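Local coordinates for protein alpha-fucosidase GH29 (Fusarium graminearum, PDB 4PSR) that hydrolyses alpha-L-fucosides as a GH29 glycoside hydrolase, probably releasing fucose from the carbohydrate chains of glycoproteins, at residues L295-W300 with T530-K535; L521-T526 with F556-E561; A550-G555 with G578-S583. One frame throughout, in Å; residues are numbered along the deposited sequence.

Interaction 1: L295-W300 with T530-K535; sequences LVRPYW and TEAGLK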
loop_
_atom_site.group_PDB
_atom_site.type_symbol
_atom_site.label_atom_id
_atom_site.label_comp_id
_atom_site.label_asym_id
_atom_site.label_seq_id
_atom_site.Cartn_x
_atom_site.Cartn_y
_atom_site.Cartn_z
ATOM N N LEU A 295 1.943 -13.497 4.427
ATOM C CA LEU A 295 1.146 -12.696 5.361
ATOM C C LEU A 295 2.049 -12.043 6.396
ATOM O O LEU A 295 2.703 -12.733 7.191
ATOM C CB LEU A 295 0.114 -13.609 6.046
ATOM C CG LEU A 295 -1.065 -12.962 6.780
ATOM C CD1 LEU A 295 -2.165 -14.003 7.064
ATOM C CD2 LEU A 295 -0.643 -12.321 8.079
ATOM N N VAL A 296 2.073 -10.718 6.375
ATOM C CA VAL A 296 2.948 -9.932 7.241
ATOM C C VAL A 296 2.161 -9.211 8.325
ATOM O O VAL A 296 1.077 -8.674 8.065
ATOM C CB VAL A 296 3.697 -8.906 6.357
ATOM C CG1 VAL A 296 4.424 -7.831 7.157
ATOM C CG2 VAL A 296 4.679 -9.624 5.420
ATOM N N ARG A 297 2.713 -9.192 9.534
ATOM C CA ARG A 297 2.160 -8.410 10.638
ATOM C C ARG A 297 3.316 -7.612 11.242
ATOM O O ARG A 297 4.445 -8.126 11.317
ATOM C CB ARG A 297 1.535 -9.317 11.702
ATOM C CG ARG A 297 0.426 -10.218 11.136
ATOM C CD ARG A 297 -0.251 -11.052 12.203
ATOM N NE ARG A 297 -1.377 -11.820 11.675
ATOM C CZ ARG A 297 -2.575 -11.306 11.435
ATOM N NH1 ARG A 297 -2.831 -10.024 11.685
ATOM N NH2 ARG A 297 -3.525 -12.081 10.938
ATOM N N PRO A 298 3.060 -6.376 11.693
ATOM C CA PRO A 298 1.734 -5.759 11.784
ATOM C C PRO A 298 1.232 -5.209 10.458
ATOM O O PRO A 298 1.904 -5.283 9.414
ATOM C CB PRO A 298 1.950 -4.632 12.796
ATOM C CG PRO A 298 3.368 -4.239 12.566
ATOM C CD PRO A 298 4.088 -5.516 12.292
ATOM N N TYR A 299 0.037 -4.633 10.536
ATOM C CA TYR A 299 -0.657 -4.079 9.356
ATOM C C TYR A 299 0.263 -3.189 8.527
ATOM O O TYR A 299 0.977 -2.337 9.065
ATOM C CB TYR A 299 -1.886 -3.271 9.818
ATOM C CG TYR A 299 -2.990 -3.293 8.781
ATOM C CD1 TYR A 299 -3.972 -4.284 8.794
ATOM C CD2 TYR A 299 -3.012 -2.363 7.740
ATOM C CE1 TYR A 299 -4.937 -4.341 7.813
ATOM C CE2 TYR A 299 -3.997 -2.414 6.746
ATOM C CZ TYR A 299 -4.926 -3.413 6.802
ATOM O OH TYR A 299 -5.879 -3.520 5.848
ATOM N N TRP A 300 0.231 -3.371 7.213
ATOM C CA TRP A 300 1.148 -2.713 6.278
ATOM C C TRP A 300 0.358 -2.222 5.051
ATOM O O TRP A 300 -0.878 -2.436 4.950
ATOM C CB TRP A 300 2.285 -3.697 5.861
ATOM C CG TRP A 300 1.725 -4.978 5.356
ATOM C CD1 TRP A 300 1.367 -6.044 6.105
ATOM C CD2 TRP A 300 1.340 -5.287 4.005
ATOM N NE1 TRP A 300 0.793 -7.014 5.306
ATOM C CE2 TRP A 300 0.745 -6.561 4.019
ATOM C CE3 TRP A 300 1.436 -4.607 2.794
ATOM C CZ2 TRP A 300 0.259 -7.173 2.863
ATOM C CZ3 TRP A 300 0.939 -5.208 1.639
ATOM C CH2 TRP A 300 0.358 -6.491 1.692
ATOM N N THR A 530 0.485 -11.367 18.853
ATOM C CA THR A 530 -0.502 -10.523 19.484
ATOM C C THR A 530 -1.507 -10.040 18.446
ATOM O O THR A 530 -2.722 -10.141 18.649
ATOM C CB THR A 530 0.161 -9.322 20.184
ATOM O OG1 THR A 530 1.023 -9.805 21.216
ATOM C CG2 THR A 530 -0.874 -8.390 20.796
ATOM N N GLU A 531 -1.030 -9.507 17.320
ATOM C CA GLU A 531 -1.967 -8.989 16.312
ATOM C C GLU A 531 -2.827 -10.105 15.708
ATOM O O GLU A 531 -3.985 -9.871 15.336
ATOM C CB GLU A 531 -1.222 -8.229 15.206
ATOM C CG GLU A 531 -2.178 -7.348 14.365
ATOM C CD GLU A 531 -1.522 -6.826 13.107
ATOM O OE1 GLU A 531 -1.197 -7.649 12.242
ATOM O OE2 GLU A 531 -1.319 -5.596 12.991
ATOM N N ALA A 532 -2.280 -11.312 15.615
ATOM C CA ALA A 532 -2.987 -12.469 15.063
ATOM C C ALA A 532 -4.046 -12.975 16.020
ATOM O O ALA A 532 -4.851 -13.827 15.635
ATOM C CB ALA A 532 -2.010 -13.579 14.753
ATOM N N GLY A 533 -4.025 -12.496 17.257
ATOM C CA GLY A 533 -5.099 -12.747 18.212
ATOM C C GLY A 533 -4.720 -13.605 19.407
ATOM O O GLY A 533 -5.615 -14.034 20.138
ATOM N N LEU A 534 -3.432 -13.869 19.619
ATOM C CA LEU A 534 -3.000 -14.632 20.793
ATOM C C LEU A 534 -1.661 -14.121 21.291
ATOM O O LEU A 534 -0.605 -14.437 20.747
ATOM C CB LEU A 534 -2.919 -16.123 20.474
ATOM C CG LEU A 534 -2.620 -17.102 21.613
ATOM C CD1 LEU A 534 -3.637 -16.954 22.748
ATOM C CD2 LEU A 534 -2.630 -18.537 21.078
ATOM N N LYS A 535 -1.725 -13.310 22.330
ATOM C CA LYS A 535 -0.539 -12.849 23.018
ATOM C C LYS A 535 0.277 -14.068 23.401
ATOM O O LYS A 535 -0.262 -15.070 23.893
ATOM C CB LYS A 535 -0.902 -12.054 24.277
ATOM C CG LYS A 535 -1.699 -10.787 24.001
ATOM C CD LYS A 535 -2.080 -10.090 25.301
ATOM C CE LYS A 535 -2.877 -8.816 25.049
ATOM N NZ LYS A 535 -3.231 -8.117 26.321
#
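Glu531, in the last turn of helix 526-532, reaches over to Arg297, Pro298 and Tyr299 in the loop that leads into strand 300-305 of the TIM barrel. The contact thus docks the far C-terminal part of the chain on the barrel. A glutamate suits this place because its long side chain can bridge from the helix to the loop: CG lies opposite the backbone N (chi1 -164°) and the chain stays extended beyond it, carrying the carboxylate straight out.

The polar contacts divide the two carboxylate oxygens. Arg297 NH1 donates to Glu531 OE1 at 2.9 Å, forming a salt bridge. The oxygen lies close to the guanidinium plane, but NH1 meets OE1 on its anti side, 30° out of the carboxylate plane, and the two flat groups stand nearly perpendicular at 81°. Glu531 OE2 turns its syn lone pair to the backbone N of Tyr299, 3.0 Å away. Beyond the two segments, Arg25 forms a salt bridge with OE2 and Asn336 donates to OE1. With two arginines beside it, the carboxylate is likely to stay ionised.

Packing holds the guanidinium from the helix side. The small methyl of Ala532 lets the group lie over the helix end: Ala532 CA sits 3.8 Å above the centre of the guanidinium, and Ala532 CB is 3.6 Å from Arg297 NE. Directly after Ala532 the helix stops in a Schellman motif, where Gly533 N bonds back to Thr530 O at 3.0 Å; Gly533 has the positive phi that glycine adopts readily. On the loop, a cis peptide bond joins Arg297 to Pro298, whose ring carbon CB rests 3.4 Å from Glu531 OE2.

Interaction 2: L521-T526 with F556-E561; sequences LGTFDT and FRFTGE. With NAG (2-acetamido-2-deoxy-beta-D-glucopyranose), chain C; NAG (2-acetamido-2-deoxy-beta-D-glucopyranose), chain B; MAN (alpha-D-mannopyranose), chain D.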
loop_
_atom_site.group_PDB
_atom_site.type_symbol
_atom_site.label_atom_id
_atom_site.label_comp_id
_atom_site.label_asym_id
_atom_site.label_seq_id
_atom_site.Cartn_x
_atom_site.Cartn_y
_atom_site.Cartn_z
ATOM N N LEU A 521 5.695 -21.752 7.790
ATOM C CA LEU A 521 7.119 -21.675 8.050
ATOM C C LEU A 521 7.507 -20.202 8.093
ATOM O O LEU A 521 7.059 -19.426 7.246
ATOM C CB LEU A 521 7.909 -22.400 6.960
ATOM C CG LEU A 521 7.597 -23.868 6.696
ATOM C CD1 LEU A 521 8.593 -24.406 5.661
ATOM C CD2 LEU A 521 7.683 -24.678 7.968
ATOM N N GLY A 522 8.328 -19.824 9.062
ATOM C CA GLY A 522 8.757 -18.448 9.196
ATOM C C GLY A 522 9.084 -18.067 10.624
ATOM O O GLY A 522 9.259 -18.929 11.488
ATOM N N THR A 523 9.150 -16.766 10.866
ATOM C CA THR A 523 9.485 -16.216 12.173
ATOM C C THR A 523 8.352 -15.305 12.651
ATOM O O THR A 523 7.825 -14.480 11.900
ATOM C CB THR A 523 10.816 -15.460 12.138
ATOM O OG1 THR A 523 10.666 -14.243 11.393
ATOM C CG2 THR A 523 11.908 -16.318 11.511
ATOM N N PHE A 524 7.931 -15.504 13.902
ATOM C CA PHE A 524 6.735 -14.872 14.429
ATOM C C PHE A 524 7.040 -14.268 15.795
ATOM O O PHE A 524 7.243 -14.995 16.776
ATOM C CB PHE A 524 5.611 -15.910 14.483
ATOM C CG PHE A 524 5.392 -16.596 13.169
ATOM C CD1 PHE A 524 4.743 -15.941 12.130
ATOM C CD2 PHE A 524 5.902 -17.862 12.930
ATOM C CE1 PHE A 524 4.578 -16.549 10.893
ATOM C CE2 PHE A 524 5.740 -18.477 11.698
ATOM C CZ PHE A 524 5.071 -17.823 10.672
ATOM N N ASP A 525 7.133 -12.936 15.849
ATOM C CA ASP A 525 7.506 -12.245 17.079
ATOM C C ASP A 525 6.288 -11.912 17.930
ATOM O O ASP A 525 5.153 -12.233 17.572
ATOM C CB ASP A 525 8.383 -11.015 16.790
ATOM C CG ASP A 525 7.682 -9.903 16.048
ATOM O OD1 ASP A 525 6.484 -9.998 15.731
ATOM O OD2 ASP A 525 8.363 -8.886 15.748
ATOM N N THR A 526 6.506 -11.284 19.079
ATOM C CA THR A 526 5.400 -10.961 19.984
ATOM C C THR A 526 4.360 -10.089 19.291
ATOM O O THR A 526 3.165 -10.270 19.462
ATOM C CB THR A 526 5.912 -10.224 21.241
ATOM O OG1 THR A 526 6.569 -11.153 22.116
ATOM C CG2 THR A 526 4.793 -9.540 21.997
ATOM N N PHE A 556 10.972 -11.360 23.157
ATOM C CA PHE A 556 10.033 -10.645 22.275
ATOM C C PHE A 556 10.334 -10.942 20.797
ATOM O O PHE A 556 9.409 -11.050 19.972
ATOM C CB PHE A 556 10.223 -9.150 22.630
ATOM C CG PHE A 556 9.389 -8.153 21.850
ATOM C CD1 PHE A 556 8.069 -7.877 22.197
ATOM C CD2 PHE A 556 9.980 -7.383 20.854
ATOM C CE1 PHE A 556 7.322 -6.906 21.492
ATOM C CE2 PHE A 556 9.252 -6.411 20.160
ATOM C CZ PHE A 556 7.930 -6.165 20.486
ATOM N N ARG A 557 11.609 -11.122 20.468
ATOM C CA ARG A 557 12.039 -11.211 19.075
ATOM C C ARG A 557 13.267 -12.117 18.929
ATOM O O ARG A 557 14.374 -11.648 18.607
ATOM C CB ARG A 557 12.294 -9.793 18.555
ATOM C CG ARG A 557 12.220 -9.638 17.046
ATOM C CD ARG A 557 12.090 -8.169 16.645
ATOM N NE ARG A 557 10.713 -7.666 16.648
ATOM C CZ ARG A 557 10.344 -6.427 16.982
ATOM N NH1 ARG A 557 11.233 -5.527 17.394
ATOM N NH2 ARG A 557 9.071 -6.069 16.929
ATOM N N PHE A 558 13.081 -13.403 19.228
ATOM C CA PHE A 558 14.069 -14.448 18.958
ATOM C C PHE A 558 15.365 -14.328 19.759
ATOM O O PHE A 558 16.442 -14.609 19.255
ATOM C CB PHE A 558 14.328 -14.548 17.444
ATOM C CG PHE A 558 13.093 -14.315 16.630
ATOM C CD1 PHE A 558 12.045 -15.235 16.659
ATOM C CD2 PHE A 558 12.919 -13.130 15.914
ATOM C CE1 PHE A 558 10.871 -15.018 15.948
ATOM C CE2 PHE A 558 11.741 -12.899 15.215
ATOM C CZ PHE A 558 10.700 -13.842 15.255
ATOM N N THR A 559 15.214 -13.946 21.024
ATOM C CA THR A 559 16.301 -13.919 22.012
ATOM C C THR A 559 15.869 -14.730 23.241
ATOM O O THR A 559 14.724 -15.177 23.335
ATOM C CB THR A 559 16.643 -12.472 22.441
ATOM O OG1 THR A 559 15.497 -11.871 23.049
ATOM C CG2 THR A 559 17.080 -11.629 21.243
ATOM N N GLY A 560 16.797 -14.919 24.174
ATOM C CA GLY A 560 16.493 -15.574 25.435
ATOM C C GLY A 560 16.584 -17.080 25.331
ATOM O O GLY A 560 17.195 -17.609 24.406
ATOM N N GLU A 561 15.978 -17.773 26.291
ATOM C CA GLU A 561 15.982 -19.229 26.300
ATOM C C GLU A 561 15.126 -19.778 25.173
ATOM O O GLU A 561 14.068 -19.223 24.853
ATOM C CB GLU A 561 15.483 -19.756 27.658
ATOM C CG GLU A 561 16.283 -19.226 28.851
ATOM C CD GLU A 561 15.822 -19.797 30.178
ATOM O OE1 GLU A 561 15.000 -20.737 30.179
ATOM O OE2 GLU A 561 16.293 -19.297 31.223
HETATM C C1 NAG C . 14.307 -6.390 14.196
HETATM C C2 NAG C . 15.156 -6.553 15.443
HETATM C C3 NAG C . 16.338 -7.456 15.148
HETATM C C4 NAG C . 15.866 -8.770 14.547
HETATM C C5 NAG C . 14.985 -8.491 13.343
HETATM C C6 NAG C . 14.422 -9.738 12.715
HETATM C C7 NAG C . 15.103 -4.725 17.072
HETATM C C8 NAG C . 15.682 -3.403 17.472
HETATM N N2 NAG C . 15.608 -5.274 15.961
HETATM O O3 NAG C . 17.072 -7.682 16.349
HETATM O O4 NAG C . 17.004 -9.507 14.118
HETATM O O5 NAG C . 13.876 -7.672 13.747
HETATM O O6 NAG C . 13.696 -10.485 13.680
HETATM O O7 NAG C . 14.218 -5.267 17.721
HETATM C C1 NAG B . 9.965 -3.602 13.049
HETATM C C2 NAG B . 10.240 -4.890 12.318
HETATM C C3 NAG B . 11.145 -5.769 13.175
HETATM C C4 NAG B . 12.402 -5.003 13.585
HETATM C C5 NAG B . 12.028 -3.652 14.192
HETATM C C6 NAG B . 13.222 -2.775 14.496
HETATM C C7 NAG B . 8.722 -5.990 10.733
HETATM C C8 NAG B . 7.399 -6.652 10.552
HETATM N N2 NAG B . 9.004 -5.580 11.974
HETATM O O3 NAG B . 11.494 -6.925 12.426
HETATM O O4 NAG B . 13.120 -5.712 14.595
HETATM O O5 NAG B . 11.190 -2.922 13.283
HETATM O O6 NAG B . 13.882 -2.396 13.299
HETATM O O7 NAG B . 9.497 -5.825 9.797
HETATM C C1 MAN D . 19.004 -17.914 13.051
HETATM C C2 MAN D . 18.840 -19.208 12.170
HETATM C C3 MAN D . 17.553 -19.140 11.308
HETATM C C4 MAN D . 16.321 -18.732 12.150
HETATM C C5 MAN D . 16.651 -17.484 13.008
HETATM C C6 MAN D . 15.559 -17.112 13.984
HETATM O O2 MAN D . 18.680 -20.317 12.982
HETATM O O3 MAN D . 17.297 -20.373 10.632
HETATM O O4 MAN D . 15.236 -18.423 11.261
HETATM O O5 MAN D . 17.860 -17.697 13.799
HETATM O O6 MAN D . 15.343 -15.697 13.882
#
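Asp525, the N-cap of helix 526-532, is paired with Arg557 beside a glycan carried by the protein itself. Arg557 approaches side-on, giving both NE (2.8 Å) and NH2 (3.1 Å) to the single oxygen OD2 of Asp525; NE uses the anti lone pair, whereas NH2 comes from above the carboxylate plane. Aspartate suits an N-cap because its short side chain can fold back: with CG between the backbone N and the carbonyl carbon (chi1 67°), OD1 reaches Phe528 N while OD2 is left to Arg557. On the sugar side, Arg557 NH1 donates to the acetamide oxygen, NAG (chain C) O7, at 3.0 Å. One guanidinium face is covered by the chain B N-acetylglucosamine, the opposite one near its rim by Phe556.

Thr526 N donates to Phe556 O at 3.0 Å, and Thr526 CB meets the Phe556 ring obliquely, 3.3 Å from CD1. The Phe558 ring lies between Thr523 and the sugars: Thr523 CB approaches Phe558 CZ obliquely at 3.5 Å, and NAG (chain C) O6 is at the ring edge, 3.5 Å from Phe558 CE2.

Strand 522-524, an outer strand of its sheet, pairs with strand 579-584 and runs into helix 526-532 at Asp525, while residues 556-561 form the loop between strands 548-553 and 562-565.

Interaction 3: A550-G555 with G578-S583; sequences ATLFSG and GSIVVS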
loop_
_atom_site.group_PDB
_atom_site.type_symbol
_atom_site.label_atom_id
_atom_site.label_comp_id
_atom_site.label_asym_id
_atom_site.label_seq_id
_atom_site.Cartn_x
_atom_site.Cartn_y
_atom_site.Cartn_z
ATOM N N ALA A 550 9.303 -26.557 15.598
ATOM C CA ALA A 550 9.083 -25.203 16.092
ATOM C C ALA A 550 10.071 -24.916 17.196
ATOM O O ALA A 550 10.270 -25.758 18.075
ATOM C CB ALA A 550 7.651 -25.021 16.596
ATOM N N THR A 551 10.679 -23.737 17.162
ATOM C CA THR A 551 11.583 -23.300 18.205
ATOM C C THR A 551 10.935 -22.144 18.940
ATOM O O THR A 551 10.583 -21.126 18.330
ATOM C CB THR A 551 12.935 -22.911 17.595
ATOM O OG1 THR A 551 13.428 -24.021 16.847
ATOM C CG2 THR A 551 13.936 -22.546 18.654
ATOM N N LEU A 552 10.717 -22.328 20.244
ATOM C CA LEU A 552 10.085 -21.323 21.079
ATOM C C LEU A 552 11.162 -20.517 21.750
ATOM O O LEU A 552 12.111 -21.094 22.274
ATOM C CB LEU A 552 9.256 -21.974 22.197
ATOM C CG LEU A 552 8.242 -23.023 21.795
ATOM C CD1 LEU A 552 7.504 -23.565 23.023
ATOM C CD2 LEU A 552 7.276 -22.422 20.838
ATOM N N PHE A 553 11.011 -19.197 21.752
ATOM C CA PHE A 553 11.934 -18.298 22.432
ATOM C C PHE A 553 11.236 -17.543 23.549
ATOM O O PHE A 553 10.091 -17.126 23.391
ATOM C CB PHE A 553 12.488 -17.255 21.453
ATOM C CG PHE A 553 13.466 -17.805 20.469
ATOM C CD1 PHE A 553 13.032 -18.369 19.284
ATOM C CD2 PHE A 553 14.824 -17.730 20.713
ATOM C CE1 PHE A 553 13.936 -18.863 18.371
ATOM C CE2 PHE A 553 15.729 -18.227 19.795
ATOM C CZ PHE A 553 15.281 -18.794 18.631
ATOM N N SER A 554 11.930 -17.291 24.658
ATOM C CA SER A 554 11.325 -16.506 25.736
ATOM C C SER A 554 11.191 -15.019 25.404
ATOM O O SER A 554 10.280 -14.348 25.876
ATOM C CB SER A 554 12.121 -16.664 27.041
ATOM O OG SER A 554 13.496 -16.373 26.865
ATOM N N GLY A 555 12.102 -14.513 24.584
ATOM C CA GLY A 555 12.156 -13.104 24.280
ATOM C C GLY A 555 11.134 -12.675 23.239
ATOM O O GLY A 555 10.541 -13.511 22.544
ATOM N N GLY A 578 7.726 -15.899 24.010
ATOM C CA GLY A 578 7.622 -14.554 23.460
ATOM C C GLY A 578 7.619 -14.525 21.930
ATOM O O GLY A 578 7.097 -13.589 21.327
ATOM N N SER A 579 8.215 -15.528 21.318
ATOM C CA SER A 579 8.368 -15.566 19.862
ATOM C C SER A 579 8.645 -16.994 19.405
ATOM O O SER A 579 9.093 -17.844 20.200
ATOM C CB SER A 579 9.462 -14.585 19.392
ATOM O OG SER A 579 10.692 -14.769 20.082
ATOM N N ILE A 580 8.374 -17.276 18.134
ATOM C CA ILE A 580 8.448 -18.640 17.608
ATOM C C ILE A 580 9.033 -18.676 16.199
ATOM O O ILE A 580 8.694 -17.823 15.379
ATOM C CB ILE A 580 7.038 -19.301 17.556
ATOM C CG1 ILE A 580 6.378 -19.302 18.946
ATOM C CG2 ILE A 580 7.126 -20.721 16.965
ATOM C CD1 ILE A 580 4.895 -19.691 18.938
ATOM N N VAL A 581 9.900 -19.649 15.926
ATOM C CA VAL A 581 10.419 -19.903 14.583
ATOM C C VAL A 581 9.954 -21.276 14.144
ATOM O O VAL A 581 10.227 -22.274 14.814
ATOM C CB VAL A 581 11.960 -19.866 14.541
ATOM C CG1 VAL A 581 12.496 -20.170 13.124
ATOM C CG2 VAL A 581 12.454 -18.524 15.023
ATOM N N VAL A 582 9.250 -21.337 13.024
ATOM C CA VAL A 582 8.714 -22.587 12.518
ATOM C C VAL A 582 9.544 -22.949 11.279
ATOM O O VAL A 582 9.671 -22.139 10.365
ATOM C CB VAL A 582 7.236 -22.423 12.201
ATOM C CG1 VAL A 582 6.642 -23.740 11.751
ATOM C CG2 VAL A 582 6.502 -21.887 13.443
ATOM N N SER A 583 10.117 -24.148 11.281
ATOM C CA SER A 583 11.081 -24.557 10.254
ATOM C C SER A 583 10.736 -25.933 9.694
ATOM O O SER A 583 10.089 -26.749 10.358
ATOM C CB SER A 583 12.497 -24.591 10.839
ATOM O OG SER A 583 12.820 -23.400 11.549
HETATM O O HOH W 1 12.524 -23.923 14.211
#
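Phe553, Ser579 and Val581 have the most surface buried here, and their side chains lie on the same face of the sheet. The Phe553 ring leans along the neighbouring strand: with CG beside the backbone N (chi1 -72°), its CE1 comes to 3.7 Å from Val581 CG2, and the two side chains meet at a slant. A branched valine gives the ring a compact apolar neighbour. Ser579, directly opposite Phe553, is small enough for its OG to lie 3.4 Å from Phe553 CB, the carbon that carries the ring. That hydroxyl, Ser579 OG, donates to Gly555 O at 2.8 Å, from above the carbonyl plane, and accepts the N-H of Phe558.

Strands 548-553 and 579-584 are antiparallel partners at the middle of a four-stranded sheet. Phe553 and Ser579 form a hydrogen-bonded pair, Phe553 N reaching Ser579 O at 2.8 Å, and Thr551 pairs likewise with Val581. Next to Ser579 the register slips into a classic beta bulge: Phe553 O accepts from Gly578 N at 2.7 Å and also from Ser579 N, at 3.2 Å. Glycine fits position 578 because a CB there would run into Ser554 O and Gly555 O; Gly555 O already lies 3.2 Å from Gly578 CA.

On the reverse face, Leu552 and Ile580 run alongside each other, Leu552 CD2 to Ile580 CG1 3.8 Å, while Ala550, whose small side chain suits close packing, touches Ile542 and Val544 of a second sheet, as in a beta sandwich. Val581 O, already bonded to Thr551 N, also accepts from a water that bonds Thr551 OG1 as well.

Overall arrangement
Interactions 2 and 3 lie close together, their centres 5 Å apart, and belong to one sheet: Phe524 N is 2.9 Å from Ile580 O, a probable hydrogen bond between neighbouring strands. Interaction 1 is 13 Å from interaction 2, centre to centre, and is linked to it through the chain, since strand 522-524 leads into helix 526-532. Interaction 1 does not touch interaction 3, the nearest atoms being about 7 Å apart. A single glycan, probably carried by Asn280, borders all three, from Arg297 and Pro298 through Arg557 and Phe558 to Val581. None of the three contacts includes a residue around the bound fucose, such as Asp226 or Trp311.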